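Local structure of glyoxalase-like domain protein (3P8A) at residues T204-D215 with L226-I237. The protein is of unknown function but carries a glyoxalase-like domain that places it in the VOC (vicinal oxygen chelate) family. Residues are numbered along the deposited sequence; the frame is centred on the assembly and turned at random.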
ATOM      1  N   THR A 204       8.201  -3.636 -14.891  1.00 10.04           N
ATOM      2  CA  THR A 204       7.264  -3.106 -13.872  1.00  8.75           C
ATOM      3  C   THR A 204       6.139  -2.312 -14.525  1.00 11.12           C
ATOM      4  O   THR A 204       4.977  -2.512 -14.180  1.00 11.52           O
ATOM      5  CB  THR A 204       7.972  -2.305 -12.780  1.00  9.32           C
ATOM      6  OG1 THR A 204       9.068  -3.069 -12.282  1.00 11.59           O
ATOM      7  CG2 THR A 204       7.054  -2.001 -11.608  1.00  8.73           C
ATOM      8  N   VAL A 205       6.490  -1.431 -15.478  1.00  8.01           N
ATOM      9  CA  VAL A 205       5.531  -0.601 -16.229  1.00  8.42           C
ATOM     10  C   VAL A 205       4.524  -1.460 -17.027  1.00 13.23           C
ATOM     11  O   VAL A 205       3.300  -1.263 -16.919  1.00  9.87           O
ATOM     12  CB  VAL A 205       6.278   0.425 -17.111  1.00 13.41           C
ATOM     13  CG1 VAL A 205       5.318   1.188 -18.036  1.00 14.70           C
ATOM     14  CG2 VAL A 205       7.072   1.397 -16.241  1.00 12.38           C
ATOM     15  N   SER A 206       5.051  -2.408 -17.814  1.00 11.97           N
ATOM     16  CA  SER A 206       4.277  -3.336 -18.645  1.00 12.96           C
ATOM     17  C   SER A 206       3.248  -4.085 -17.787  1.00 12.74           C
ATOM     18  O   SER A 206       2.072  -4.128 -18.152  1.00 10.96           O
ATOM     19  CB  SER A 206       5.218  -4.308 -19.369  1.00 17.00           C
ATOM     20  OG  SER A 206       4.510  -5.364 -19.996  1.00 26.68           O
ATOM     21  N   ASN A 207       3.681  -4.617 -16.624  1.00  8.96           N
ATOM     22  CA  ASN A 207       2.826  -5.340 -15.689  1.00  8.37           C
ATOM     23  C   ASN A 207       1.759  -4.456 -15.081  1.00 12.31           C
ATOM     24  O   ASN A 207       0.608  -4.874 -15.027  1.00 11.37           O
ATOM     25  CB  ASN A 207       3.644  -5.978 -14.554  1.00 10.42           C
ATOM     26  CG  ASN A 207       4.372  -7.217 -14.979  1.00 21.99           C
ATOM     27  OD1 ASN A 207       4.071  -7.805 -16.015  1.00 14.83           O
ATOM     28  ND2 ASN A 207       5.356  -7.619 -14.196  1.00 10.69           N
ATOM     29  N   TRP A 208       2.136  -3.255 -14.601  1.00  7.58           N
ATOM     30  CA  TRP A 208       1.191  -2.328 -13.979  1.00  7.08           C
ATOM     31  C   TRP A 208       0.187  -1.768 -14.976  1.00 11.30           C
ATOM     32  O   TRP A 208      -0.977  -1.579 -14.617  1.00  8.08           O
ATOM     33  CB  TRP A 208       1.910  -1.211 -13.240  1.00  6.11           C
ATOM     34  CG  TRP A 208       2.546  -1.619 -11.933  1.00  7.51           C
ATOM     35  CD1 TRP A 208       3.121  -2.818 -11.630  1.00 10.41           C
ATOM     36  CD2 TRP A 208       2.801  -0.761 -10.818  1.00  8.33           C
ATOM     37  NE1 TRP A 208       3.669  -2.778 -10.364  1.00  9.79           N
ATOM     38  CE2 TRP A 208       3.478  -1.528  -9.839  1.00 11.69           C
ATOM     39  CE3 TRP A 208       2.473   0.574 -10.523  1.00  9.52           C
ATOM     40  CZ2 TRP A 208       3.837  -1.001  -8.591  1.00 10.99           C
ATOM     41  CZ3 TRP A 208       2.814   1.091  -9.281  1.00 10.60           C
ATOM     42  CH2 TRP A 208       3.493   0.313  -8.334  1.00 11.03           C
ATOM     43  N   LEU A 209       0.598  -1.540 -16.233  1.00 10.46           N
ATOM     44  CA  LEU A 209      -0.377  -1.086 -17.253  1.00 11.38           C
ATOM     45  C   LEU A 209      -1.430  -2.171 -17.525  1.00 15.12           C
ATOM     46  O   LEU A 209      -2.619  -1.865 -17.640  1.00 13.62           O
ATOM     47  CB  LEU A 209       0.315  -0.711 -18.565  1.00 12.20           C
ATOM     48  CG  LEU A 209       1.169   0.544 -18.546  1.00 17.65           C
ATOM     49  CD1 LEU A 209       2.092   0.577 -19.743  1.00 19.38           C
ATOM     50  CD2 LEU A 209       0.320   1.797 -18.459  1.00 18.52           C
ATOM     51  N   LYS A 210      -0.984  -3.431 -17.552  1.00 13.77           N
ATOM     52  CA  LYS A 210      -1.785  -4.613 -17.811  1.00 14.77           C
ATOM     53  C   LYS A 210      -2.757  -4.875 -16.671  1.00 20.54           C
ATOM     54  O   LYS A 210      -3.969  -4.937 -16.904  1.00 20.18           O
ATOM     55  CB  LYS A 210      -0.858  -5.815 -17.994  1.00 19.35           C
ATOM     56  CG  LYS A 210      -1.436  -6.941 -18.837  1.00 36.90           C
ATOM     57  CD  LYS A 210      -0.506  -8.154 -18.900  1.00 48.63           C
ATOM     58  CE  LYS A 210       0.624  -8.051 -19.914  1.00 57.85           C
ATOM     59  NZ  LYS A 210       0.167  -8.326 -21.299  1.00 69.09           N
ATOM     60  N   TRP A 211      -2.233  -4.989 -15.434  1.00 15.86           N
ATOM     61  CA  TRP A 211      -3.007  -5.294 -14.238  1.00 15.20           C
ATOM     62  C   TRP A 211      -3.918  -4.172 -13.734  1.00 18.68           C
ATOM     63  O   TRP A 211      -5.025  -4.446 -13.275  1.00 17.49           O
ATOM     64  CB  TRP A 211      -2.077  -5.719 -13.103  1.00 13.15           C
ATOM     65  CG  TRP A 211      -1.151  -6.864 -13.401  1.00 13.57           C
ATOM     66  CD1 TRP A 211      -1.388  -7.927 -14.223  1.00 16.56           C
ATOM     67  CD2 TRP A 211       0.097  -7.134 -12.745  1.00 12.39           C
ATOM     68  NE1 TRP A 211      -0.336  -8.815 -14.164  1.00 15.08           N
ATOM     69  CE2 TRP A 211       0.588  -8.354 -13.263  1.00 15.37           C
ATOM     70  CE3 TRP A 211       0.872  -6.435 -11.798  1.00 12.66           C
ATOM     71  CZ2 TRP A 211       1.823  -8.883 -12.880  1.00 13.83           C
ATOM     72  CZ3 TRP A 211       2.089  -6.966 -11.409  1.00 13.43           C
ATOM     73  CH2 TRP A 211       2.557  -8.173 -11.946  1.00 14.05           C
ATOM     74  N   PHE A 212      -3.463  -2.930 -13.789  1.00 14.34           N
ATOM     75  CA  PHE A 212      -4.244  -1.829 -13.203  1.00 13.23           C
ATOM     76  C   PHE A 212      -4.920  -0.883 -14.152  1.00 16.87           C
ATOM     77  O   PHE A 212      -5.496   0.116 -13.705  1.00 13.93           O
ATOM     78  CB  PHE A 212      -3.415  -1.101 -12.122  1.00 13.05           C
ATOM     79  CG  PHE A 212      -2.650  -2.048 -11.225  1.00 12.25           C
ATOM     80  CD1 PHE A 212      -3.322  -2.974 -10.423  1.00 13.71           C
ATOM     81  CD2 PHE A 212      -1.263  -2.044 -11.208  1.00 11.40           C
ATOM     82  CE1 PHE A 212      -2.619  -3.876  -9.626  1.00 14.73           C
ATOM     83  CE2 PHE A 212      -0.555  -2.952 -10.415  1.00 14.27           C
ATOM     84  CZ  PHE A 212      -1.237  -3.862  -9.625  1.00 13.99           C
ATOM     85  N   ASP A 213      -4.819  -1.164 -15.479  1.00 16.45           N
ATOM     86  CA  ASP A 213      -5.440  -0.355 -16.522  1.00 17.14           C
ATOM     87  C   ASP A 213      -5.034   1.123 -16.387  1.00 17.52           C
ATOM     88  O   ASP A 213      -5.862   2.032 -16.490  1.00 15.83           O
ATOM     89  CB  ASP A 213      -6.982  -0.533 -16.468  1.00 20.55           C
ATOM     90  CG  ASP A 213      -7.590  -0.824 -17.814  1.00 46.82           C
ATOM     91  OD1 ASP A 213      -8.062  -1.971 -18.021  1.00 49.79           O
ATOM     92  OD2 ASP A 213      -7.571   0.081 -18.678  1.00 58.76           O
HETATM   93  N   MSE A 214      -3.753   1.351 -16.091  1.00 13.48           N
HETATM   94  CA  MSE A 214      -3.223   2.684 -15.867  1.00 12.02           C
HETATM   95  C   MSE A 214      -2.922   3.416 -17.177  1.00 18.79           C
HETATM   96  O   MSE A 214      -2.852   2.785 -18.228  1.00 19.51           O
HETATM   97  CB  MSE A 214      -1.951   2.588 -15.000  1.00 12.95           C
HETATM   98  CG  MSE A 214      -2.235   2.359 -13.525  1.00 18.22           C
HETATM   99 SE   MSE A 214      -0.563   2.159 -12.522  1.00 24.49          SE
HETATM  100  CE  MSE A 214      -1.219   1.654 -10.727  1.00 21.34           C
ATOM    101  N   ASP A 215      -2.781   4.742 -17.109  1.00 15.55           N
ATOM    102  CA  ASP A 215      -2.429   5.596 -18.244  1.00 15.39           C
ATOM    103  C   ASP A 215      -0.956   6.001 -18.075  1.00 18.66           C
ATOM    104  O   ASP A 215      -0.468   6.059 -16.944  1.00 16.43           O
ATOM    105  CB  ASP A 215      -3.315   6.858 -18.290  1.00 17.83           C
ATOM    106  CG  ASP A 215      -4.789   6.652 -18.673  1.00 29.20           C
ATOM    107  OD1 ASP A 215      -5.068   5.795 -19.545  1.00 31.26           O
ATOM    108  OD2 ASP A 215      -5.646   7.389 -18.146  1.00 35.31           O
ATOM    109  N   LEU A 226       3.089   6.855 -14.118  1.00  8.59           N
ATOM    110  CA  LEU A 226       1.820   6.183 -14.409  1.00  8.05           C
ATOM    111  C   LEU A 226       0.704   6.798 -13.554  1.00 13.07           C
ATOM    112  O   LEU A 226       0.980   7.390 -12.519  1.00 10.24           O
ATOM    113  CB  LEU A 226       1.960   4.681 -14.147  1.00  8.00           C
ATOM    114  CG  LEU A 226       3.006   3.923 -14.981  1.00 12.73           C
ATOM    115  CD1 LEU A 226       3.016   2.450 -14.625  1.00 13.98           C
ATOM    116  CD2 LEU A 226       2.778   4.103 -16.462  1.00 10.95           C
ATOM    117  N   ILE A 227      -0.552   6.705 -14.012  1.00 11.04           N
ATOM    118  CA  ILE A 227      -1.686   7.214 -13.258  1.00 11.31           C
ATOM    119  C   ILE A 227      -2.864   6.250 -13.405  1.00 14.80           C
ATOM    120  O   ILE A 227      -3.055   5.677 -14.477  1.00 12.42           O
ATOM    121  CB  ILE A 227      -2.047   8.695 -13.631  1.00 15.47           C
ATOM    122  CG1 ILE A 227      -2.898   9.372 -12.518  1.00 16.16           C
ATOM    123  CG2 ILE A 227      -2.692   8.819 -15.045  1.00 16.20           C
ATOM    124  CD1 ILE A 227      -3.153  10.970 -12.641  1.00 16.99           C
ATOM    125  N   LEU A 228      -3.663   6.076 -12.335  1.00 12.71           N
ATOM    126  CA  LEU A 228      -4.874   5.263 -12.422  1.00 12.14           C
ATOM    127  C   LEU A 228      -5.906   6.123 -13.142  1.00 15.64           C
ATOM    128  O   LEU A 228      -5.863   7.345 -13.034  1.00 14.10           O
ATOM    129  CB  LEU A 228      -5.384   4.905 -11.031  1.00 11.86           C
ATOM    130  CG  LEU A 228      -4.609   3.870 -10.260  1.00 14.57           C
ATOM    131  CD1 LEU A 228      -4.864   4.029  -8.771  1.00 14.20           C
ATOM    132  CD2 LEU A 228      -4.963   2.460 -10.718  1.00 17.67           C
ATOM    133  N   LYS A 229      -6.828   5.505 -13.885  1.00 16.48           N
ATOM    134  CA  LYS A 229      -7.853   6.260 -14.626  1.00 17.06           C
ATOM    135  C   LYS A 229      -8.797   7.071 -13.730  1.00 22.62           C
ATOM    136  O   LYS A 229      -9.303   8.115 -14.165  1.00 20.90           O
ATOM    137  CB  LYS A 229      -8.669   5.320 -15.529  1.00 19.33           C
ATOM    138  CG  LYS A 229      -7.956   5.009 -16.827  1.00 23.39           C
ATOM    139  CD  LYS A 229      -8.518   3.769 -17.513  1.00 26.09           C
ATOM    140  CE  LYS A 229      -7.952   3.600 -18.901  1.00 30.41           C
ATOM    141  NZ  LYS A 229      -6.473   3.447 -18.908  1.00 34.72           N
ATOM    142  N   ASN A 230      -9.014   6.600 -12.482  1.00 20.75           N
ATOM    143  CA  ASN A 230      -9.971   7.195 -11.543  1.00 20.60           C
ATOM    144  C   ASN A 230      -9.376   7.755 -10.265  1.00 23.47           C
ATOM    145  O   ASN A 230     -10.072   7.863  -9.251  1.00 22.75           O
ATOM    146  CB  ASN A 230     -11.092   6.175 -11.245  1.00 25.28           C
ATOM    147  CG  ASN A 230     -11.747   5.662 -12.504  1.00 47.32           C
ATOM    148  OD1 ASN A 230     -12.515   6.371 -13.153  1.00 43.18           O
ATOM    149  ND2 ASN A 230     -11.347   4.476 -12.947  1.00 34.78           N
ATOM    150  N   ASP A 231      -8.096   8.140 -10.305  1.00 19.32           N
ATOM    151  CA  ASP A 231      -7.429   8.736  -9.153  1.00 20.26           C
ATOM    152  C   ASP A 231      -6.347   9.731  -9.586  1.00 23.75           C
ATOM    153  O   ASP A 231      -5.803   9.605 -10.686  1.00 22.63           O
ATOM    154  CB  ASP A 231      -6.865   7.654  -8.213  1.00 22.22           C
ATOM    155  CG  ASP A 231      -6.692   8.127  -6.783  1.00 31.98           C
ATOM    156  OD1 ASP A 231      -6.819   9.353  -6.535  1.00 35.66           O
ATOM    157  OD2 ASP A 231      -6.447   7.278  -5.909  1.00 29.94           O
ATOM    158  N   ASP A 232      -6.041  10.711  -8.730  1.00 22.31           N
ATOM    159  CA  ASP A 232      -5.040  11.740  -9.055  1.00 23.05           C
ATOM    160  C   ASP A 232      -3.597  11.449  -8.576  1.00 23.78           C
ATOM    161  O   ASP A 232      -2.737  12.301  -8.774  1.00 26.18           O
ATOM    162  CB  ASP A 232      -5.461  13.163  -8.586  1.00 26.81           C
ATOM    163  CG  ASP A 232      -6.934  13.486  -8.436  1.00 51.29           C
ATOM    164  OD1 ASP A 232      -7.290  14.132  -7.428  1.00 53.77           O
ATOM    165  OD2 ASP A 232      -7.717  13.187  -9.379  1.00 62.17           O
ATOM    166  N   ILE A 233      -3.336  10.302  -7.929  1.00 16.73           N
ATOM    167  CA  ILE A 233      -1.990   9.950  -7.450  1.00 15.59           C
ATOM    168  C   ILE A 233      -1.098   9.533  -8.628  1.00 15.15           C
ATOM    169  O   ILE A 233      -1.503   8.691  -9.439  1.00 12.29           O
ATOM    170  CB  ILE A 233      -2.016   8.793  -6.387  1.00 19.27           C
ATOM    171  CG1 ILE A 233      -2.991   8.980  -5.207  1.00 21.52           C
ATOM    172  CG2 ILE A 233      -0.617   8.338  -5.934  1.00 16.63           C
ATOM    173  CD1 ILE A 233      -2.911  10.173  -4.458  1.00 29.88           C
ATOM    174  N   TYR A 234       0.132  10.056  -8.680  1.00  9.24           N
ATOM    175  CA  TYR A 234       1.085   9.612  -9.691  1.00  9.42           C
ATOM    176  C   TYR A 234       1.883   8.450  -9.135  1.00 10.94           C
ATOM    177  O   TYR A 234       2.103   8.379  -7.927  1.00 10.54           O
ATOM    178  CB  TYR A 234       1.991  10.757 -10.163  1.00 12.39           C
ATOM    179  CG  TYR A 234       1.211  11.776 -10.953  1.00 18.16           C
ATOM    180  CD1 TYR A 234       1.001  11.615 -12.316  1.00 20.37           C
ATOM    181  CD2 TYR A 234       0.561  12.831 -10.315  1.00 20.89           C
ATOM    182  CE1 TYR A 234       0.235  12.518 -13.040  1.00 20.81           C
ATOM    183  CE2 TYR A 234      -0.207  13.740 -11.030  1.00 22.69           C
ATOM    184  CZ  TYR A 234      -0.379  13.571 -12.393  1.00 27.98           C
ATOM    185  OH  TYR A 234      -1.136  14.457 -13.122  1.00 29.00           O
ATOM    186  N   PHE A 235       2.255   7.520 -10.005  1.00  5.96           N
ATOM    187  CA  PHE A 235       3.079   6.362  -9.690  1.00  5.79           C
ATOM    188  C   PHE A 235       4.324   6.495 -10.526  1.00 10.26           C
ATOM    189  O   PHE A 235       4.267   6.369 -11.754  1.00 10.27           O
ATOM    190  CB  PHE A 235       2.339   5.033  -9.970  1.00  7.86           C
ATOM    191  CG  PHE A 235       1.115   4.920  -9.113  1.00 10.42           C
ATOM    192  CD1 PHE A 235       1.219   4.560  -7.766  1.00 12.87           C
ATOM    193  CD2 PHE A 235      -0.132   5.312  -9.599  1.00 11.93           C
ATOM    194  CE1 PHE A 235       0.085   4.515  -6.948  1.00 12.35           C
ATOM    195  CE2 PHE A 235      -1.262   5.283  -8.769  1.00 14.42           C
ATOM    196  CZ  PHE A 235      -1.143   4.882  -7.454  1.00 11.86           C
ATOM    197  N   ARG A 236       5.435   6.842  -9.877  1.00  5.56           N
ATOM    198  CA  ARG A 236       6.681   7.007 -10.577  1.00  6.55           C
ATOM    199  C   ARG A 236       7.530   5.778 -10.386  1.00 10.24           C
ATOM    200  O   ARG A 236       7.855   5.436  -9.247  1.00 11.16           O
ATOM    201  CB  ARG A 236       7.413   8.297 -10.113  1.00  5.35           C
ATOM    202  CG  ARG A 236       8.783   8.475 -10.801  1.00  8.41           C
ATOM    203  CD  ARG A 236       9.331   9.858 -10.601  1.00 10.78           C
ATOM    204  NE  ARG A 236       8.517  10.832 -11.324  1.00 12.22           N
ATOM    205  CZ  ARG A 236       8.768  12.131 -11.410  1.00 10.07           C
ATOM    206  NH1 ARG A 236       9.821  12.651 -10.801  1.00  8.54           N
ATOM    207  NH2 ARG A 236       7.971  12.917 -12.117  1.00  7.17           N
ATOM    208  N   ILE A 237       7.866   5.103 -11.497  1.00  6.30           N
ATOM    209  CA  ILE A 237       8.756   3.933 -11.527  1.00  6.63           C
ATOM    210  C   ILE A 237      10.053   4.472 -12.103  1.00 14.02           C
ATOM    211  O   ILE A 237      10.069   4.972 -13.226  1.00 13.59           O
ATOM    212  CB  ILE A 237       8.215   2.743 -12.392  1.00  9.83           C
ATOM    213  CG1 ILE A 237       6.690   2.445 -12.187  1.00 12.69           C
ATOM    214  CG2 ILE A 237       9.098   1.474 -12.279  1.00  7.32           C
ATOM    215  CD1 ILE A 237       6.219   2.055 -10.761  1.00 21.47           C
TER
HETATM  216  O   HOH W   1      -7.088   2.387 -13.693  1.00 19.69           O
HETATM  217  O   HOH W   2      -6.060   8.937 -16.028  1.00 40.37           O
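D215 and I227 pair as an antiparallel hydrogen-bonded couple, a worked example of a helix whose chain, after a short turn, joins the outer strand of the sheet it packs on. D215 N gives I227 O a nearly straight bond of 2.8 Å, and I227 N returns one to D215 O.

The turn before this bridge, where D213 leaves the helix with positive phi, is fastened by a salt-bridge network and a hydrogen bond. K229, standing in a type I turn, folds its ammonium back at the last torsion (chi4 60°) so that NZ reaches D215 OD1 at 2.8 Å, from above the carboxylate plane. NZ also bonds the backbone D213 O, from above that carbonyl's own plane, and forms a longer salt bridge of 3.5 Å to D213 OD2. A water accepting from K229 N and donating to F212 O adds a further bridge.

Apolar side chains join helix and strands. The selenomethionine M214 runs extended beyond CG (chi2 177°), bringing SE to 3.9 Å from L226 CB and laying CE over one face of the F235 ring in a CH-pi contact, while SE, oblique to that ring, adds a Met-aromatic one. The W208 ring takes I237 CD1 over one face, 4.0 Å from the centroid of its six-membered ring, while F235 CB meets it at the edge. L226 offers both methyls to the helix, CD1 meeting W208 CB and CD2 lying 3.9 Å from L209 CD2.

The axes of segments 204-212 and 234-237 run roughly antiparallel (152°), and the chain continues past M214 into strand 215-219, outermost in its sheet. Strand 106-113 of the other sheet also touches this core, I110 meeting W208 and F235, and L112 meeting F212 and L228.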